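Local structure of lombricine kinase (Urechis caupo, 3JPZ) at residues R23-N26 against F27-Q31; H187-N191 against S192-R196; L329-E333 against R334-Q338. The protein catalyses the reversible transfer of a phosphoryl group between ATP and the guanidino compound lombricine, as a member of the phosphagen kinase family. All blocks are in the same frame, centred on the assembly; numbering follows the deposited sequence. Where two conformers were deposited one is given.

In the fold
How a chain starts and stops its helices is illustrated three times over. Interactions 1 and 3 are helix N-termini, opened by Asn26 and Ser332 as N-caps, while interaction 2 is a C-terminus closed by a Schellman motif. Interaction 1 belongs to the N-terminal domain, far from the annotated nucleotide sites; its centre is about 23 Å from that of interaction 2 and about 33 Å from that of interaction 3. The last two share the catalytic domain, on opposite sides of the chain's centre, with centres about 29 Å apart. No nucleotide is bound to this chain, but the side chain of Val337 is about 4 Å from that of Ile118, a predicted ATP-site residue, and that of Met189 stands farther off, about 8 Å from ADP-binding Arg223's.

Interaction 1 of 3, residues R23-N26 against F27-Q31; sequences RHLN and FEMYQ
Asn26 and Phe27 meet where the chain passes from a short turn into helix 27-33, with Leu25 at the centre of an inverse gamma turn just ahead. The first helical bond runs from Tyr30 N to Asn26 O at 3.0 Å and is nearly straight. Asn26 is the N-cap. Its CG lies between the backbone N and the carbonyl carbon (chi1 57°), which folds the amide back over the helix end. From there OD1 takes the N-H of Met29 at 2.9 Å, almost linearly and in line with the CG-OD1 bond, and Glu28 N adds a weak bond to the same oxygen. Leu25 supplies the apolar side of the contact: its CD1 rests against Met29 CG at 3.6 Å, and the other branch, CD2, approaches Tyr30 CD1 obliquely at 3.9 Å. Ile48 and Leu75, from helices 44-53 and 73-83, pack on Leu25, and the Tyr30 hydroxyl is hydrogen-bonded to Asp45. Two amide hydrogens of the first helical turn thus share one side-chain oxygen, Met29 N strongly and Glu28 N weakly, and the strong bond probably fixes the rotation of the Asn26 amide.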
loop_
_atom_site.group_PDB
_atom_site.type_symbol
_atom_site.label_atom_id
_atom_site.label_comp_id
_atom_site.label_asym_id
_atom_site.label_seq_id
_atom_site.Cartn_x
_atom_site.Cartn_y
_atom_site.Cartn_z
ATOM N N ARG A 23 -22.402 -1.910 -3.179
ATOM C CA ARG A 23 -23.858 -1.976 -3.196
ATOM C C ARG A 23 -24.438 -1.264 -4.408
ATOM O O ARG A 23 -25.629 -1.390 -4.686
ATOM C CB ARG A 23 -24.441 -1.381 -1.921
ATOM C CG ARG A 23 -24.408 -2.341 -0.744
ATOM C CD ARG A 23 -25.229 -1.812 0.415
ATOM N NE ARG A 23 -24.747 -0.519 0.892
ATOM C CZ ARG A 23 -23.734 -0.356 1.741
ATOM N NH1 ARG A 23 -23.078 -1.409 2.210
ATOM N NH2 ARG A 23 -23.373 0.863 2.122
ATOM N N HIS A 24 -23.594 -0.523 -5.122
ATOM C CA HIS A 24 -24.031 0.211 -6.311
ATOM C C HIS A 24 -23.355 -0.259 -7.597
ATOM O O HIS A 24 -23.893 -0.072 -8.689
ATOM C CB HIS A 24 -23.797 1.710 -6.119
ATOM C CG HIS A 24 -24.589 2.301 -4.994
ATOM N ND1 HIS A 24 -25.946 2.530 -5.081
ATOM C CD2 HIS A 24 -24.218 2.703 -3.756
ATOM C CE1 HIS A 24 -26.378 3.048 -3.946
ATOM N NE2 HIS A 24 -25.349 3.166 -3.126
ATOM N N LEU A 25 -22.188 -0.883 -7.471
ATOM C CA LEU A 25 -21.417 -1.298 -8.636
ATOM C C LEU A 25 -21.742 -2.742 -8.984
ATOM O O LEU A 25 -20.982 -3.650 -8.667
ATOM C CB LEU A 25 -19.912 -1.158 -8.377
ATOM C CG LEU A 25 -19.024 -1.498 -9.577
ATOM C CD1 LEU A 25 -19.314 -0.575 -10.754
ATOM C CD2 LEU A 25 -17.561 -1.432 -9.199
ATOM N N ASN A 26 -22.890 -2.947 -9.616
ATOM C CA ASN A 26 -23.267 -4.263 -10.102
ATOM C C ASN A 26 -22.528 -4.522 -11.402
ATOM O O ASN A 26 -21.968 -3.597 -11.987
ATOM C CB ASN A 26 -24.779 -4.349 -10.303
ATOM C CG ASN A 26 -25.305 -3.287 -11.244
ATOM O OD1 ASN A 26 -24.648 -2.914 -12.212
ATOM N ND2 ASN A 26 -26.504 -2.798 -10.965
ATOM N N PHE A 27 -22.519 -5.772 -11.854
ATOM C CA PHE A 27 -21.684 -6.153 -12.987
ATOM C C PHE A 27 -21.934 -5.312 -14.230
ATOM O O PHE A 27 -21.044 -5.120 -15.060
ATOM C CB PHE A 27 -21.897 -7.610 -13.372
ATOM C CG PHE A 27 -21.163 -7.990 -14.621
ATOM C CD1 PHE A 27 -19.780 -8.084 -14.616
ATOM C CD2 PHE A 27 -21.844 -8.193 -15.810
ATOM C CE1 PHE A 27 -19.094 -8.399 -15.759
ATOM C CE2 PHE A 27 -21.161 -8.514 -16.961
ATOM C CZ PHE A 27 -19.787 -8.618 -16.938
ATOM N N GLU A 28 -23.161 -4.837 -14.356
ATOM C CA GLU A 28 -23.609 -4.146 -15.554
ATOM C C GLU A 28 -22.985 -2.759 -15.626
ATOM O O GLU A 28 -22.440 -2.360 -16.655
ATOM C CB GLU A 28 -25.131 -4.057 -15.548
ATOM C CG GLU A 28 -25.832 -5.407 -15.736
ATOM C CD GLU A 28 -25.711 -6.328 -14.526
ATOM O OE1 GLU A 28 -25.670 -5.831 -13.378
ATOM O OE2 GLU A 28 -25.667 -7.560 -14.726
ATOM N N MET A 29 -23.070 -2.026 -14.524
ATOM C CA MET A 29 -22.371 -0.759 -14.399
ATOM C C MET A 29 -20.880 -0.988 -14.617
ATOM O O MET A 29 -20.238 -0.272 -15.383
ATOM C CB MET A 29 -22.610 -0.164 -13.014
ATOM C CG MET A 29 -21.824 1.102 -12.740
ATOM S SD MET A 29 -22.168 1.769 -11.110
ATOM C CE MET A 29 -23.949 1.904 -11.165
ATOM N N TYR A 30 -20.339 -1.997 -13.944
ATOM C CA TYR A 30 -18.925 -2.325 -14.070
ATOM C C TYR A 30 -18.551 -2.506 -15.530
ATOM O O TYR A 30 -17.522 -2.010 -15.979
ATOM C CB TYR A 30 -18.588 -3.595 -13.294
ATOM C CG TYR A 30 -17.110 -3.886 -13.249
ATOM C CD1 TYR A 30 -16.251 -3.085 -12.504
ATOM C CD2 TYR A 30 -16.567 -4.960 -13.945
ATOM C CE1 TYR A 30 -14.899 -3.346 -12.455
ATOM C CE2 TYR A 30 -15.203 -5.225 -13.904
ATOM C CZ TYR A 30 -14.380 -4.417 -13.159
ATOM O OH TYR A 30 -13.029 -4.665 -13.113
ATOM N N GLN A 31 -19.403 -3.205 -16.269
ATOM C CA GLN A 31 -19.143 -3.516 -17.665
ATOM C C GLN A 31 -19.153 -2.238 -18.499
ATOM O O GLN A 31 -18.319 -2.052 -19.383
ATOM C CB GLN A 31 -20.198 -4.499 -18.175
ATOM C CG GLN A 31 -19.847 -5.213 -19.470
ATOM C CD GLN A 31 -20.869 -6.278 -19.828
ATOM O OE1 GLN A 31 -22.073 -6.074 -19.672
ATOM N NE2 GLN A 31 -20.395 -7.421 -20.307
#

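Interaction 2 of 3, residues H187-N191 against S192-R196; sequences HLMVN and SASVR. With NO3 (nitrate ion), chain C.
A Schellman motif ends helix 187-191, with Ala193, at positive phi, as its C-prime residue. Two backbone bonds define it: Ser194 N reaches back to Met189 O at 2.9 Å, and Ala193 N to Val190 O, also at 2.9 Å. They differ in approach, since the Ser194 donor arrives nearly in line with its C=O whereas that of Ala193 stands above the carbonyl plane. Two serine hydroxyls add side-chain bonds to the turn. Ser192 OG donates to Leu188 O at 2.6 Å. Ser194 OG in turn donates to Ser192 OG, so the chain of hydroxyls runs from the loop into the last helical turn, and Leu188 O also receives a weak bond from Ser192 N. On the apolar side, the bend of Met189 at chi2 (-67°) lays its SD against Ser194 CB at 3.6 Å, and a further bend at chi3 carries Met189 CE alongside the same Ser194 CB at 3.8 Å; Met189 CB meets Val195 CG1 more loosely, and Pro184 packs on both Met189 and Val195. Beyond the turn, Arg196 NE donates to Ala193 O close to the guanidinium plane, and its NH2 binds Pro130 O and Cys133 O. On the helix itself, a nitrate ion, probably from the crystallisation liquor, sits beside His187 and Asn191. Asn191 ND2 donates to nitrate O1 and, weakly, to O2, and that second oxygen lies over one face of the His187 imidazole, displaced from the ring centre, 3.1 Å from ND1.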
loop_
_atom_site.group_PDB
_atom_site.type_symbol
_atom_site.label_atom_id
_atom_site.label_comp_id
_atom_site.label_asym_id
_atom_site.label_seq_id
_atom_site.Cartn_x
_atom_site.Cartn_y
_atom_site.Cartn_z
ATOM N N HIS A 187 -6.509 2.702 5.325
ATOM C CA HIS A 187 -6.772 1.891 4.145
ATOM C C HIS A 187 -7.040 2.756 2.912
ATOM O O HIS A 187 -6.568 2.451 1.819
ATOM C CB HIS A 187 -7.967 0.980 4.400
ATOM C CG HIS A 187 -7.750 0.010 5.516
ATOM N ND1 HIS A 187 -6.636 -0.800 5.588
ATOM C CD2 HIS A 187 -8.507 -0.291 6.599
ATOM C CE1 HIS A 187 -6.716 -1.557 6.669
ATOM N NE2 HIS A 187 -7.841 -1.267 7.301
ATOM N N LEU A 188 -7.799 3.834 3.075
ATOM C CA LEU A 188 -8.176 4.631 1.910
ATOM C C LEU A 188 -6.953 5.156 1.169
ATOM O O LEU A 188 -6.820 4.990 -0.046
ATOM C CB LEU A 188 -9.054 5.812 2.303
ATOM C CG LEU A 188 -9.453 6.631 1.078
ATOM C CD1 LEU A 188 -10.048 5.716 -0.002
ATOM C CD2 LEU A 188 -10.425 7.754 1.447
ATOM N N MET A 189 -6.078 5.810 1.921
ATOM C CA MET A 189 -4.913 6.488 1.374
ATOM C C MET A 189 -3.843 5.487 0.926
ATOM O O MET A 189 -3.120 5.707 -0.046
ATOM C CB MET A 189 -4.345 7.439 2.431
ATOM C CG MET A 189 -5.159 8.704 2.606
ATOM S SD MET A 189 -5.049 9.728 1.112
ATOM C CE MET A 189 -3.474 10.519 1.393
ATOM N N VAL A 190 -3.742 4.378 1.639
ATOM C CA VAL A 190 -2.772 3.354 1.276
ATOM C C VAL A 190 -3.228 2.618 0.019
ATOM O O VAL A 190 -2.546 2.604 -1.006
ATOM C CB VAL A 190 -2.569 2.350 2.423
ATOM C CG1 VAL A 190 -1.803 1.129 1.938
ATOM C CG2 VAL A 190 -1.831 3.011 3.579
ATOM N N ASN A 191 -4.402 2.013 0.105
ATOM C CA ASN A 191 -4.914 1.187 -0.970
ATOM C C ASN A 191 -5.167 1.976 -2.268
ATOM O O ASN A 191 -5.228 1.393 -3.345
ATOM C CB ASN A 191 -6.184 0.475 -0.501
ATOM C CG ASN A 191 -5.924 -0.494 0.653
ATOM O OD1 ASN A 191 -4.854 -1.086 0.756
ATOM N ND2 ASN A 191 -6.907 -0.664 1.510
ATOM N N SER A 192 -5.317 3.293 -2.170
ATOM C CA SER A 192 -5.495 4.123 -3.367
ATOM C C SER A 192 -4.155 4.563 -3.963
ATOM O O SER A 192 -4.111 5.372 -4.893
ATOM C CB SER A 192 -6.351 5.358 -3.054
ATOM O OG SER A 192 -5.713 6.207 -2.119
ATOM N N ALA A 193 -3.073 4.016 -3.428
ATOM C CA ALA A 193 -1.727 4.432 -3.791
ATOM C C ALA A 193 -1.588 5.937 -3.653
ATOM O O ALA A 193 -0.883 6.570 -4.429
ATOM C CB ALA A 193 -1.399 3.998 -5.214
ATOM N N SER A 194 -2.258 6.514 -2.661
ATOM C CA SER A 194 -2.183 7.950 -2.452
ATOM C C SER A 194 -0.991 8.347 -1.592
ATOM O O SER A 194 -0.763 9.529 -1.364
ATOM C CB SER A 194 -3.480 8.469 -1.842
ATOM O OG SER A 194 -4.507 8.511 -2.815
ATOM N N VAL A 195 -0.220 7.366 -1.133
ATOM C CA VAL A 195 0.976 7.648 -0.327
ATOM C C VAL A 195 2.299 7.330 -1.059
ATOM O O VAL A 195 3.336 7.141 -0.437
ATOM C CB VAL A 195 0.928 6.914 1.046
ATOM C CG1 VAL A 195 -0.269 7.383 1.862
ATOM C CG2 VAL A 195 0.873 5.411 0.876
ATOM N N ARG A 196 2.264 7.310 -2.386
ATOM C CA ARG A 196 3.460 7.019 -3.177
ATOM C C ARG A 196 4.537 8.089 -3.066
ATOM O O ARG A 196 4.244 9.273 -2.989
ATOM C CB ARG A 196 3.088 6.854 -4.648
ATOM C CG ARG A 196 2.642 5.461 -5.028
ATOM C CD ARG A 196 1.974 5.445 -6.402
ATOM N NE ARG A 196 0.951 6.484 -6.484
ATOM C CZ ARG A 196 1.028 7.564 -7.255
ATOM N NH1 ARG A 196 2.074 7.763 -8.060
ATOM N NH2 ARG A 196 0.046 8.439 -7.224
HETATM N N NO3 C . -7.314 -3.370 3.581
HETATM O O1 NO3 C . -6.242 -3.212 2.711
HETATM O O2 NO3 C . -8.344 -2.435 3.532
HETATM O O3 NO3 C . -7.361 -4.443 4.483
#

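Interaction 3 of 3, residues L329-E333 against R334-Q338; sequences LKKSE and REFVQ
Ser332 and Glu335 grip each other by two reciprocal bonds. Ser332 OG, which a chi1 of 71° swings back toward the helix that follows, accepts from Glu335 N at 3.2 Å. In return Glu335 OE1 takes the N-H of Ser332 at 3.0 Å on its anti lone pair, the one directed away from OE2. Alongside, Lys331 CB stands over the middle of one face of the Phe336 ring, 3.7 Å from its centroid and only 13° off the normal, a CH-pi contact. Leu329 O lies near the plane of the same ring, at the edge by Phe336 CZ and 3.5 Å from that atom. Together the serine and glutamate make a capping box at the start of helix 333-355, with Ser332 as N-cap; the regular helical bonds begin with Phe336 N to Ser332 O and Val337 N to Glu333 O. A second shell surrounds the box. A water bonds to Ser332 OG at 2.8 Å and accepts from Arg334 NH2, and Glu335 CG lies over the centre of one face of the Arg334 guanidinium. Farther out, Arg334 NE forms a salt bridge with Asp97, whose backbone N is held by Glu333 OE1, and Gln93 NE2 binds Lys331 O. Phe237 of helix 233-252 packs on Glu333, Arg334 and Val337.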
loop_
_atom_site.group_PDB
_atom_site.type_symbol
_atom_site.label_atom_id
_atom_site.label_comp_id
_atom_site.label_asym_id
_atom_site.label_seq_id
_atom_site.Cartn_x
_atom_site.Cartn_y
_atom_site.Cartn_z
ATOM N N LEU A 329 -22.023 18.690 1.909
ATOM C CA LEU A 329 -22.800 19.118 0.756
ATOM C C LEU A 329 -24.083 19.778 1.228
ATOM O O LEU A 329 -24.494 19.590 2.370
ATOM C CB LEU A 329 -23.207 17.906 -0.084
ATOM C CG LEU A 329 -22.339 17.395 -1.231
ATOM C CD1 LEU A 329 -23.121 16.300 -1.954
ATOM C CD2 LEU A 329 -21.957 18.501 -2.198
ATOM N N LYS A 330 -24.690 20.553 0.333
ATOM C CA LYS A 330 -26.083 21.014 0.431
ATOM C C LYS A 330 -26.218 22.365 1.133
ATOM O O LYS A 330 -27.198 23.084 0.942
ATOM C CB LYS A 330 -26.968 19.943 1.070
ATOM C CG LYS A 330 -27.239 18.773 0.133
ATOM C CD LYS A 330 -28.355 17.879 0.646
ATOM C CE LYS A 330 -27.816 16.637 1.326
ATOM N NZ LYS A 330 -28.903 15.834 1.960
ATOM N N LYS A 331 -25.226 22.697 1.945
ATOM C CA LYS A 331 -25.114 24.021 2.541
ATOM C C LYS A 331 -23.804 24.641 2.086
ATOM O O LYS A 331 -22.848 23.929 1.796
ATOM C CB LYS A 331 -25.148 23.921 4.071
ATOM C CG LYS A 331 -26.425 23.293 4.599
ATOM C CD LYS A 331 -26.449 23.250 6.109
ATOM C CE LYS A 331 -27.697 22.522 6.612
ATOM N NZ LYS A 331 -28.928 23.337 6.458
ATOM N N SER A 332 -23.756 25.963 2.023
ATOM C CA SER A 332 -22.521 26.641 1.657
ATOM C C SER A 332 -21.556 26.657 2.842
ATOM O O SER A 332 -21.905 26.240 3.946
ATOM C CB SER A 332 -22.799 28.069 1.201
ATOM O OG SER A 332 -23.188 28.877 2.298
ATOM N N GLU A 333 -20.340 27.135 2.599
ATOM C CA GLU A 333 -19.302 27.201 3.625
ATOM C C GLU A 333 -19.747 28.110 4.759
ATOM O O GLU A 333 -19.610 27.776 5.934
ATOM C CB GLU A 333 -18.001 27.736 3.030
ATOM C CG GLU A 333 -17.357 26.823 2.010
ATOM C CD GLU A 333 -17.853 27.064 0.604
ATOM O OE1 GLU A 333 -18.778 27.881 0.431
ATOM O OE2 GLU A 333 -17.315 26.433 -0.332
ATOM N N ARG A 334 -20.293 29.262 4.386
ATOM C CA ARG A 334 -20.793 30.223 5.351
ATOM C C ARG A 334 -21.929 29.598 6.151
ATOM O O ARG A 334 -21.988 29.748 7.359
ATOM C CB ARG A 334 -21.244 31.499 4.646
ATOM C CG ARG A 334 -21.683 32.617 5.576
ATOM C CD ARG A 334 -23.142 32.500 5.957
ATOM N NE ARG A 334 -23.994 32.506 4.775
ATOM C CZ ARG A 334 -25.322 32.464 4.792
ATOM N NH1 ARG A 334 -25.984 32.419 5.939
ATOM N NH2 ARG A 334 -25.988 32.468 3.648
ATOM N N GLU A 335 -22.812 28.871 5.479
ATOM C CA GLU A 335 -23.941 28.237 6.161
ATOM C C GLU A 335 -23.515 27.165 7.158
ATOM O O GLU A 335 -24.123 27.022 8.221
ATOM C CB GLU A 335 -24.920 27.638 5.149
ATOM C CG GLU A 335 -25.816 28.677 4.482
ATOM C CD GLU A 335 -26.811 28.068 3.507
ATOM O OE1 GLU A 335 -26.442 27.130 2.767
ATOM O OE2 GLU A 335 -27.967 28.537 3.476
ATOM N N PHE A 336 -22.477 26.409 6.823
ATOM C CA PHE A 336 -22.010 25.358 7.712
ATOM C C PHE A 336 -21.415 25.942 8.974
ATOM O O PHE A 336 -21.612 25.405 10.070
ATOM C CB PHE A 336 -20.987 24.465 7.015
ATOM C CG PHE A 336 -21.602 23.328 6.267
ATOM C CD1 PHE A 336 -21.358 23.156 4.922
ATOM C CD2 PHE A 336 -22.434 22.428 6.915
ATOM C CE1 PHE A 336 -21.922 22.102 4.234
ATOM C CE2 PHE A 336 -23.006 21.372 6.230
ATOM C CZ PHE A 336 -22.743 21.208 4.888
ATOM N N VAL A 337 -20.669 27.029 8.814
ATOM C CA VAL A 337 -20.149 27.774 9.946
ATOM C C VAL A 337 -21.300 28.294 10.802
ATOM O O VAL A 337 -21.196 28.312 12.026
ATOM C CB VAL A 337 -19.284 28.982 9.502
ATOM C CG1 VAL A 337 -18.741 29.716 10.715
ATOM C CG2 VAL A 337 -18.148 28.528 8.605
ATOM N N GLN A 338 -22.391 28.714 10.161
ATOM C CA GLN A 338 -23.551 29.218 10.891
ATOM C C GLN A 338 -24.247 28.089 11.636
ATOM O O GLN A 338 -24.728 28.275 12.760
ATOM C CB GLN A 338 -24.543 29.905 9.960
ATOM C CG GLN A 338 -25.651 30.590 10.721
ATOM C CD GLN A 338 -25.113 31.651 11.635
ATOM O OE1 GLN A 338 -24.444 32.571 11.181
ATOM N NE2 GLN A 338 -25.389 31.526 12.938
HETATM O O HOH W 1 -24.606 31.160 1.352
#